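Local coordinates for protein transcriptional regulator, SorC family (Enterococcus faecalis, PDB 2O0M) that probably regulates transcription by binding DNA and responding to a carbohydrate, at residues A[266-271]-A[282-287]. Sequence-based numbering, arbitrary orientation.
Sequences KNAVAE and KVVYKI
V284 presents its beta-branched side chain to the turn that follows helix 257-265 and meets K266 and A268 there. Its two methyls divide the work. CG2 lies 4.0 Å from CB of A268, a purely apolar touch, while CG1 sits 3.7 Å from the backbone O of K266. The CB atoms of K266 and V284 also come within 3.9 Å of each other. With CG1 anti to the carbonyl carbon (chi1 -61°), the valine spreads both branches along the turn, and the short side chain of A268 suits a place where one methyl is enough to meet V284 CG2; it also touches L263 of the helix.

The turn owes its shape to a Schellman motif: N267, in the left-handed conformation (phi 54°) that asparagine tolerates well, is the C-prime residue, and A268 N and N267 N return to the carbonyls of L263 and K264. The chain then enters the sheet through a classic beta bulge, V269 and A270 both facing F277. Strand 275-277 lies between strands 270-272 and 283-286, antiparallel to each, and no direct hydrogen bond joins the two segments.

Towards solvent the contact is looser. The lysine chain, bent at chi2 (-143°), passes alongside the V284 carbonyl, its CD 3.7 Å from the O atom, and one water joins the two residues, accepting from K266 NZ at 2.7 Å and donating to V284 O at 2.6 Å. A long, flexible lysine suits this exposed position, since its outer methylenes pass the V284 carbonyl while its ammonium group stays hydrated.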
# COMPACT_ATOMS: atom_id res chain seq x y z
N LYS A 266 -18.62 -13.81 2.14
CA LYS A 266 -17.33 -14.51 2.07
C LYS A 266 -16.40 -14.13 3.23
O LYS A 266 -15.24 -14.54 3.26
CB LYS A 266 -16.64 -14.29 0.71
CG LYS A 266 -17.50 -14.66 -0.49
CD LYS A 266 -16.71 -15.29 -1.62
CE LYS A 266 -17.41 -15.12 -2.97
NZ LYS A 266 -17.14 -16.27 -3.88
N ASN A 267 -16.93 -13.38 4.19
CA ASN A 267 -16.23 -13.03 5.43
C ASN A 267 -14.88 -12.38 5.17
O ASN A 267 -13.86 -12.74 5.77
CB ASN A 267 -16.09 -14.26 6.33
CG ASN A 267 -17.44 -14.82 6.74
OD1 ASN A 267 -17.73 -16.00 6.51
ND2 ASN A 267 -18.28 -13.98 7.33
N ALA A 268 -14.88 -11.43 4.25
CA ALA A 268 -13.68 -10.65 3.93
C ALA A 268 -13.24 -9.84 5.14
O ALA A 268 -14.06 -9.19 5.80
CB ALA A 268 -13.94 -9.74 2.74
N VAL A 269 -11.95 -9.88 5.42
CA VAL A 269 -11.37 -9.24 6.60
C VAL A 269 -10.39 -8.13 6.21
O VAL A 269 -10.42 -7.04 6.79
CB VAL A 269 -10.66 -10.29 7.50
CG1 VAL A 269 -9.90 -9.64 8.64
CG2 VAL A 269 -11.68 -11.27 8.07
N ALA A 270 -9.51 -8.43 5.26
CA ALA A 270 -8.48 -7.48 4.82
C ALA A 270 -8.59 -7.17 3.34
O ALA A 270 -9.10 -7.96 2.56
CB ALA A 270 -7.10 -8.05 5.13
N GLU A 271 -8.09 -6.00 2.97
CA GLU A 271 -7.91 -5.61 1.58
C GLU A 271 -6.47 -5.16 1.37
O GLU A 271 -5.83 -4.56 2.26
CB GLU A 271 -8.88 -4.47 1.23
CG GLU A 271 -8.84 -4.02 -0.24
CD GLU A 271 -7.72 -3.07 -0.57
OE1 GLU A 271 -7.10 -2.51 0.35
OE2 GLU A 271 -7.44 -2.89 -1.78
N LYS A 282 -6.97 -16.36 2.61
CA LYS A 282 -7.43 -16.70 1.27
C LYS A 282 -7.98 -15.47 0.56
O LYS A 282 -8.71 -14.68 1.16
CB LYS A 282 -8.53 -17.76 1.36
CG LYS A 282 -9.14 -18.17 0.03
CD LYS A 282 -10.38 -19.03 0.26
CE LYS A 282 -11.12 -19.29 -1.03
NZ LYS A 282 -12.37 -20.08 -0.80
N VAL A 283 -7.65 -15.32 -0.72
CA VAL A 283 -8.26 -14.29 -1.57
C VAL A 283 -9.69 -14.73 -1.87
O VAL A 283 -9.90 -15.74 -2.55
CB VAL A 283 -7.47 -14.08 -2.88
CG1 VAL A 283 -8.19 -13.12 -3.82
CG2 VAL A 283 -6.07 -13.58 -2.58
N VAL A 284 -10.65 -13.98 -1.35
CA VAL A 284 -12.08 -14.29 -1.57
C VAL A 284 -12.69 -13.49 -2.73
O VAL A 284 -13.74 -13.85 -3.27
CB VAL A 284 -12.92 -14.05 -0.28
CG1 VAL A 284 -12.43 -14.95 0.84
CG2 VAL A 284 -12.87 -12.59 0.15
N TYR A 285 -12.01 -12.40 -3.12
CA TYR A 285 -12.44 -11.57 -4.25
C TYR A 285 -11.32 -10.65 -4.71
O TYR A 285 -10.45 -10.26 -3.92
CB TYR A 285 -13.66 -10.74 -3.86
CG TYR A 285 -14.32 -10.00 -5.01
CD1 TYR A 285 -14.98 -10.70 -6.02
CD2 TYR A 285 -14.33 -8.62 -5.06
CE1 TYR A 285 -15.60 -10.04 -7.06
CE2 TYR A 285 -14.96 -7.94 -6.10
CZ TYR A 285 -15.59 -8.67 -7.10
OH TYR A 285 -16.23 -8.03 -8.14
N LYS A 286 -11.34 -10.30 -6.00
CA LYS A 286 -10.45 -9.27 -6.54
C LYS A 286 -11.19 -8.41 -7.57
O LYS A 286 -12.03 -8.90 -8.34
CB LYS A 286 -9.19 -9.88 -7.15
CG LYS A 286 -9.43 -10.75 -8.37
CD LYS A 286 -8.19 -11.54 -8.74
CE LYS A 286 -8.43 -12.39 -9.98
NZ LYS A 286 -7.16 -12.99 -10.48
N ILE A 287 -10.88 -7.12 -7.57
CA ILE A 287 -11.47 -6.20 -8.54
C ILE A 287 -10.70 -6.31 -9.86
O ILE A 287 -9.59 -6.86 -9.88
CB ILE A 287 -11.48 -4.73 -8.03
CG1 ILE A 287 -10.05 -4.21 -7.81
CG2 ILE A 287 -12.32 -4.62 -6.75
CD1 ILE A 287 -9.98 -2.75 -7.53
O HOH W 1 -14.64 -15.75 -4.85